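Side-chain contacts in DynE8 (Micromonospora chersina, PDB 4AMM), which is the acyltransferase domain of an iterative enediyne polyketide synthase and probably transfers acyl units to the carrier protein during dynemicin biosynthesis: residues P350-M353 / L354-A358; V331-R334 / E335-L339; S155-G158 / I159-L162. All coordinates share one frame; numbering follows the deposited sequence.

Interaction 1 of 3, residues P350-M353 / L354-A358; sequences PGRM and LSALA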
loop_
_atom_site.group_PDB
_atom_site.type_symbol
_atom_site.label_atom_id
_atom_site.label_comp_id
_atom_site.label_asym_id
_atom_site.label_seq_id
_atom_site.Cartn_x
_atom_site.Cartn_y
_atom_site.Cartn_z
ATOM N N PRO A 350 -0.636 -5.636 -5.222
ATOM C CA PRO A 350 -1.830 -5.491 -6.013
ATOM C C PRO A 350 -2.848 -4.662 -5.249
ATOM O O PRO A 350 -2.918 -4.747 -4.033
ATOM C CB PRO A 350 -2.312 -6.960 -6.136
ATOM C CG PRO A 350 -1.778 -7.682 -4.992
ATOM C CD PRO A 350 -0.539 -6.915 -4.491
ATOM N N GLY A 351 -3.620 -3.905 -6.020
ATOM C CA GLY A 351 -4.709 -3.076 -5.530
ATOM C C GLY A 351 -4.185 -1.823 -4.837
ATOM O O GLY A 351 -3.003 -1.493 -4.934
ATOM N N ARG A 352 -5.048 -1.139 -4.124
ATOM C CA ARG A 352 -4.695 0.074 -3.384
ATOM C C ARG A 352 -5.244 0.127 -1.971
ATOM O O ARG A 352 -5.502 1.220 -1.435
ATOM C CB ARG A 352 -4.959 1.378 -4.182
ATOM C CG ARG A 352 -6.405 1.625 -4.376
ATOM C CD ARG A 352 -6.610 3.003 -5.142
ATOM N NE ARG A 352 -6.026 4.103 -4.344
ATOM C CZ ARG A 352 -6.638 4.706 -3.320
ATOM N NH1 ARG A 352 -7.903 4.386 -2.991
ATOM N NH2 ARG A 352 -5.990 5.678 -2.660
ATOM N N MET A 353 -5.340 -1.063 -1.360
ATOM C CA MET A 353 -5.861 -1.184 0.037
ATOM C C MET A 353 -5.160 -0.274 0.966
ATOM O O MET A 353 -5.788 0.458 1.737
ATOM C CB MET A 353 -5.662 -2.639 0.547
ATOM C CG MET A 353 -5.784 -2.825 2.067
ATOM S SD MET A 353 -5.317 -4.539 2.583
ATOM C CE MET A 353 -5.853 -4.325 4.250
ATOM N N LEU A 354 -3.807 -0.316 0.941
ATOM C CA LEU A 354 -3.084 0.424 1.920
ATOM C C LEU A 354 -2.902 1.880 1.655
ATOM O O LEU A 354 -2.707 2.682 2.570
ATOM C CB LEU A 354 -1.645 -0.140 2.258
ATOM C CG LEU A 354 -1.647 -1.511 2.786
ATOM C CD1 LEU A 354 -0.169 -1.822 3.256
ATOM C CD2 LEU A 354 -2.521 -1.549 4.073
ATOM N N SER A 355 -2.908 2.237 0.378
ATOM C CA SER A 355 -2.861 3.653 0.081
ATOM C C SER A 355 -4.178 4.314 0.552
ATOM O O SER A 355 -4.123 5.365 1.075
ATOM C CB SER A 355 -2.577 3.977 -1.390
ATOM O OG SER A 355 -3.393 3.195 -2.224
ATOM N N ALA A 356 -5.295 3.595 0.377
ATOM C CA ALA A 356 -6.575 4.106 0.931
ATOM C C ALA A 356 -6.463 4.238 2.483
ATOM O O ALA A 356 -6.856 5.243 3.045
ATOM C CB ALA A 356 -7.668 3.144 0.583
ATOM N N LEU A 357 -5.929 3.176 3.157
ATOM C CA LEU A 357 -5.789 3.300 4.650
ATOM C C LEU A 357 -4.844 4.446 5.059
ATOM O O LEU A 357 -5.048 5.160 5.992
ATOM C CB LEU A 357 -5.279 2.020 5.314
ATOM C CG LEU A 357 -6.145 0.835 5.202
ATOM C CD1 LEU A 357 -5.567 -0.418 5.836
ATOM C CD2 LEU A 357 -7.550 1.022 5.718
ATOM N N ALA A 358 -3.731 4.642 4.299
ATOM C CA ALA A 358 -2.806 5.717 4.593
ATOM C C ALA A 358 -3.390 7.100 4.360
ATOM O O ALA A 358 -3.178 7.996 5.102
ATOM C CB ALA A 358 -1.504 5.527 3.783
#
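Arg352 O accepts the amide of Ala356 at 3.0 Å, an almost straight bond (166° at the hydrogen) that closes the first turn of a helix. One residue on, Leu357 N reaches Met353 O at 3.1 Å. The Glu347 carboxylate accepts the amides of Leu354 and Ser355. Ser355 OG also lies 3.0 Å from Arg352 O, but its proton has a second possible acceptor. A serine near a helix start can put its hydroxyl close to the N-cap carbonyl oxygen in this way.

Arg352 occupies the N-cap. Its CG stands between the backbone N and the carbonyl carbon (chi1 69°), and a bend at chi3 turns the guanidinium forward over the first turn of the helix, so that Ala356 N lies over one face and NH1 comes 3.8 Å from Ala356 CB. The short alanine leaves room for this folded course, and NH2 finds its salt-bridge partner in Glu359, about two turns along the same helix.

The other flank is apolar. The side chains of Met353 and Leu354 cross, CG of Met353 lying 4.0 Å from CD2 of Leu354. Just before the helix, Gly351 has a positive phi of 75°, which favours glycine. The whole is a strand-to-helix junction of the parallel-sheet core of the acyltransferase fold, with Met353, Leu354 and Leu357 packed on His175, part of a probable nucleophile-elbow region.

Interaction 2 of 3, residues V331-R334 / E335-L339; sequences VRFR and EALGL
Arg332 and Glu335 run side by side and join in a salt bridge, NH1 of Arg332 giving a hydrogen bond of 2.8 Å to OE1 of Glu335. The acceptor lies in the guanidinium plane and uses its syn lone pair. With the guanidinium and carboxylate planes 75° apart, the pair is a single bond from NH1, not a two-pronged one. The long aliphatic part of Arg332 joins in as well, its CD lying 3.3 Å from Glu335 OE1.

On the other side of Glu335 comes Arg334. Its NH2 is 3.7 Å from Glu335 CG, which lies over one guanidinium face, and the guanidinium and carboxylate planes are within 18° of parallel. No N-H points at OE1 there, so the attraction is one of charge alone; the firm partner of Arg334 NE is Asp239. The carboxylate thus sits between two positive groups, and close to the helix start its charge is probably also favoured by the helix dipole.

Behind this polar flank the packing is apolar. Phe333 CG stands anti to the backbone N (chi1 176°), carrying the ring alongside Leu337, whose CD2 touches Phe333 CE2 at 3.8 Å; a flat ring and a branched chain fill this buried side well.

The backbone positions all of this. Arg332 is at the N-cap and the centre of an inverse gamma turn; Arg332 O accepts Ala336 N at 3.0 Å, Phe333 O takes Leu337 N at 2.9 Å, and Gly338 N bonds to Arg334 O. Val331 pairs with strand 235-241 through Ala237 and Asp239, while Phe333 and Leu337 rest on Leu173 of strand 171-174 and Phe333 meets His175 and, on helix 353-360, Leu354 and Leu357.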
loop_
_atom_site.group_PDB
_atom_site.type_symbol
_atom_site.label_atom_id
_atom_site.label_comp_id
_atom_site.label_asym_id
_atom_site.label_seq_id
_atom_site.Cartn_x
_atom_site.Cartn_y
_atom_site.Cartn_z
ATOM N N VAL A 331 -3.252 -6.309 14.245
ATOM C CA VAL A 331 -2.439 -5.641 13.210
ATOM C C VAL A 331 -2.308 -4.200 13.607
ATOM O O VAL A 331 -3.270 -3.393 13.691
ATOM C CB VAL A 331 -3.121 -5.696 11.824
ATOM C CG1 VAL A 331 -2.258 -4.920 10.758
ATOM C CG2 VAL A 331 -3.365 -7.108 11.388
ATOM N N ARG A 332 -1.068 -3.797 13.907
ATOM C CA ARG A 332 -0.765 -2.437 14.409
ATOM C C ARG A 332 -0.404 -1.522 13.319
ATOM O O ARG A 332 0.740 -0.964 13.240
ATOM C CB ARG A 332 0.398 -2.582 15.443
ATOM C CG ARG A 332 -0.065 -3.491 16.632
ATOM C CD ARG A 332 0.981 -3.418 17.793
ATOM N NE ARG A 332 0.401 -4.121 18.943
ATOM C CZ ARG A 332 -0.623 -3.657 19.662
ATOM N NH1 ARG A 332 -1.088 -2.447 19.485
ATOM N NH2 ARG A 332 -1.158 -4.404 20.609
ATOM N N PHE A 333 -1.329 -1.291 12.376
ATOM C CA PHE A 333 -0.983 -0.451 11.222
ATOM C C PHE A 333 -0.937 0.999 11.637
ATOM O O PHE A 333 0.017 1.654 11.152
ATOM C CB PHE A 333 -2.131 -0.597 10.199
ATOM C CG PHE A 333 -1.933 0.306 9.001
ATOM C CD1 PHE A 333 -0.982 0.002 8.015
ATOM C CD2 PHE A 333 -2.708 1.436 8.825
ATOM C CE1 PHE A 333 -0.843 0.850 6.855
ATOM C CE2 PHE A 333 -2.541 2.307 7.718
ATOM C CZ PHE A 333 -1.612 1.996 6.737
ATOM N N ARG A 334 -1.773 1.511 12.490
ATOM C CA ARG A 334 -1.674 2.911 12.890
ATOM C C ARG A 334 -0.314 3.176 13.493
ATOM O O ARG A 334 0.374 4.209 13.122
ATOM C CB ARG A 334 -2.768 3.184 13.935
ATOM C CG ARG A 334 -2.693 4.632 14.522
ATOM C CD ARG A 334 -3.789 4.784 15.611
ATOM N NE ARG A 334 -3.589 3.842 16.663
ATOM C CZ ARG A 334 -2.732 3.955 17.676
ATOM N NH1 ARG A 334 -2.038 5.116 17.831
ATOM N NH2 ARG A 334 -2.596 3.020 18.608
ATOM N N GLU A 335 0.176 2.294 14.369
ATOM C CA GLU A 335 1.457 2.556 15.041
ATOM C C GLU A 335 2.572 2.407 14.058
ATOM O O GLU A 335 3.543 3.285 14.030
ATOM C CB GLU A 335 1.669 1.625 16.234
ATOM C CG GLU A 335 0.776 1.991 17.406
ATOM C CD GLU A 335 0.575 0.782 18.367
ATOM O OE1 GLU A 335 -0.025 -0.270 18.005
ATOM O OE2 GLU A 335 0.971 0.937 19.535
ATOM N N ALA A 336 2.626 1.417 13.204
ATOM C CA ALA A 336 3.690 1.216 12.275
ATOM C C ALA A 336 3.744 2.388 11.290
ATOM O O ALA A 336 4.818 2.874 10.953
ATOM C CB ALA A 336 3.566 -0.154 11.522
ATOM N N LEU A 337 2.604 2.879 10.812
ATOM C CA LEU A 337 2.575 3.951 9.865
ATOM C C LEU A 337 3.102 5.210 10.519
ATOM O O LEU A 337 3.839 5.972 9.845
ATOM C CB LEU A 337 1.128 4.157 9.321
ATOM C CG LEU A 337 0.946 5.259 8.309
ATOM C CD1 LEU A 337 1.642 4.960 7.022
ATOM C CD2 LEU A 337 -0.607 5.520 8.105
ATOM N N GLY A 338 2.800 5.416 11.758
ATOM C CA GLY A 338 3.278 6.599 12.486
ATOM C C GLY A 338 4.791 6.517 12.612
ATOM O O GLY A 338 5.442 7.620 12.634
ATOM N N LEU A 339 5.395 5.344 12.663
ATOM C CA LEU A 339 6.866 5.246 12.789
ATOM C C LEU A 339 7.512 5.612 11.498
ATOM O O LEU A 339 8.661 6.139 11.493
ATOM C CB LEU A 339 7.275 3.806 13.128
ATOM C CG LEU A 339 7.051 3.391 14.559
ATOM C CD1 LEU A 339 7.432 1.908 14.588
ATOM C CD2 LEU A 339 7.954 4.168 15.540
#

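Interaction 3 of 3, residues S155-G158 / I159-L162; sequences SLAG and IRWL
Leu156 and Ile159 lie side by side and point the same way, Leu156 CD2 meeting Ile159 CD1 at 4.1 Å. Ile159 CG1 is anti to the carbonyl carbon (chi1 -70°), which lays this branch back along the preceding turn, 3.4 Å from Ser155 O. A wholly apolar chain suits the spot, since Ile159 also touches Phe103 and Trp185. With an alanine here both branches beyond CB are gone, so Leu156 CD2 would probably lose this neighbour and a gap open towards Phe103 and Trp185.

Arg160 is turned differently. A bend at chi3 folds its guanidinium back over Ala157, whose CA sits 3.5 Å above the centre of one face, while Arg160 NH2 comes 3.5 Å from Ala157 CB. The small side chain of Ala157 suits a site where a flat guanidinium lies close over the backbone. Trp161, by contrast, sends its indole away from the preceding turn, and NE1 bonds to Thr382 of helix 376-387.

Underneath run the bonds of the helix backbone: Ile159 N to Ser155 O at 2.8 Å, Arg160 N to Leu156 O at 3.0 Å and Leu162 N to Gly158 O, with Trp161 N to Ala157 O alongside. This regular i to i+4 pattern marks an alpha-helix, amphipathic in that Ile159 and Leu162 face strand 99-103 of the acyltransferase fold's parallel sheet while Arg160 is exposed.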
loop_
_atom_site.group_PDB
_atom_site.type_symbol
_atom_site.label_atom_id
_atom_site.label_comp_id
_atom_site.label_asym_id
_atom_site.label_seq_id
_atom_site.Cartn_x
_atom_site.Cartn_y
_atom_site.Cartn_z
ATOM N N SER A 155 3.274 -8.764 -5.007
ATOM C CA SER A 155 4.227 -7.907 -4.226
ATOM C C SER A 155 5.653 -8.177 -4.639
ATOM O O SER A 155 6.494 -7.225 -4.692
ATOM C CB SER A 155 3.999 -8.045 -2.732
ATOM O OG SER A 155 2.667 -7.566 -2.473
ATOM N N LEU A 156 6.004 -9.438 -4.821
ATOM C CA LEU A 156 7.416 -9.754 -5.180
ATOM C C LEU A 156 7.689 -9.218 -6.583
ATOM O O LEU A 156 8.812 -8.773 -6.845
ATOM C CB LEU A 156 7.610 -11.294 -5.170
ATOM C CG LEU A 156 7.575 -11.832 -3.770
ATOM C CD1 LEU A 156 7.486 -13.392 -3.835
ATOM C CD2 LEU A 156 8.809 -11.449 -2.889
ATOM N N ALA A 157 6.720 -9.214 -7.485
ATOM C CA ALA A 157 6.882 -8.571 -8.817
ATOM C C ALA A 157 7.053 -7.093 -8.621
ATOM O O ALA A 157 7.934 -6.473 -9.290
ATOM C CB ALA A 157 5.689 -8.851 -9.685
ATOM N N GLY A 158 6.318 -6.447 -7.717
ATOM C CA GLY A 158 6.616 -5.023 -7.436
ATOM C C GLY A 158 7.992 -4.815 -6.862
ATOM O O GLY A 158 8.570 -3.778 -7.225
ATOM N N ILE A 159 8.502 -5.688 -6.001
ATOM C CA ILE A 159 9.865 -5.500 -5.532
ATOM C C ILE A 159 10.825 -5.639 -6.731
ATOM O O ILE A 159 11.798 -4.857 -6.793
ATOM C CB ILE A 159 10.151 -6.541 -4.479
ATOM C CG1 ILE A 159 9.337 -6.221 -3.197
ATOM C CG2 ILE A 159 11.664 -6.615 -4.172
ATOM C CD1 ILE A 159 9.256 -7.386 -2.203
ATOM N N ARG A 160 10.620 -6.532 -7.640
ATOM C CA ARG A 160 11.489 -6.644 -8.858
ATOM C C ARG A 160 11.400 -5.329 -9.627
ATOM O O ARG A 160 12.507 -4.922 -10.150
ATOM C CB ARG A 160 11.027 -7.748 -9.734
ATOM C CG ARG A 160 11.396 -9.146 -9.092
ATOM C CD ARG A 160 11.286 -10.309 -10.117
ATOM N NE ARG A 160 10.001 -10.388 -10.805
ATOM C CZ ARG A 160 8.906 -11.091 -10.427
ATOM N NH1 ARG A 160 8.887 -11.700 -9.283
ATOM N NH2 ARG A 160 7.821 -11.117 -11.187
ATOM N N TRP A 161 10.275 -4.635 -9.697
ATOM C CA TRP A 161 10.246 -3.314 -10.376
ATOM C C TRP A 161 11.031 -2.307 -9.624
ATOM O O TRP A 161 11.831 -1.535 -10.221
ATOM C CB TRP A 161 8.749 -2.911 -10.508
ATOM C CG TRP A 161 8.461 -1.553 -11.154
ATOM C CD1 TRP A 161 7.961 -0.476 -10.543
ATOM C CD2 TRP A 161 8.713 -1.236 -12.501
ATOM N NE1 TRP A 161 7.842 0.552 -11.473
ATOM C CE2 TRP A 161 8.298 0.101 -12.677
ATOM C CE3 TRP A 161 9.201 -1.952 -13.590
ATOM C CZ2 TRP A 161 8.390 0.772 -13.936
ATOM C CZ3 TRP A 161 9.274 -1.269 -14.879
ATOM C CH2 TRP A 161 8.840 0.075 -14.992
ATOM N N LEU A 162 10.875 -2.230 -8.318
ATOM C CA LEU A 162 11.729 -1.314 -7.523
ATOM C C LEU A 162 13.198 -1.639 -7.714
ATOM O O LEU A 162 14.049 -0.684 -7.804
ATOM C CB LEU A 162 11.452 -1.378 -5.979
ATOM C CG LEU A 162 10.016 -1.055 -5.620
ATOM C CD1 LEU A 162 9.834 -1.290 -4.112
ATOM C CD2 LEU A 162 9.645 0.393 -5.958
#

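In the fold
Interactions 1 and 2 each stand at the start of a helix, whereas interaction 3 lies within one. The centre of interaction 1 lies about 4 Å from the centre of the chain, against about 13 Å for the centres of the other two; all three have a buried side and a more exposed one. Interactions 1 and 2 touch directly, Ala358 packing on Leu337, so that helices 333-339 and 353-360 share an apolar seam. Interaction 3 meets interaction 1 where Pro350 rests on Ser155, but does not touch interaction 2. Interaction 2 carries a salt bridge at its helix start, interaction 1 chiefly backbone and N-cap bonds, and interaction 3 apolar contacts and an arginine folded over an alanine.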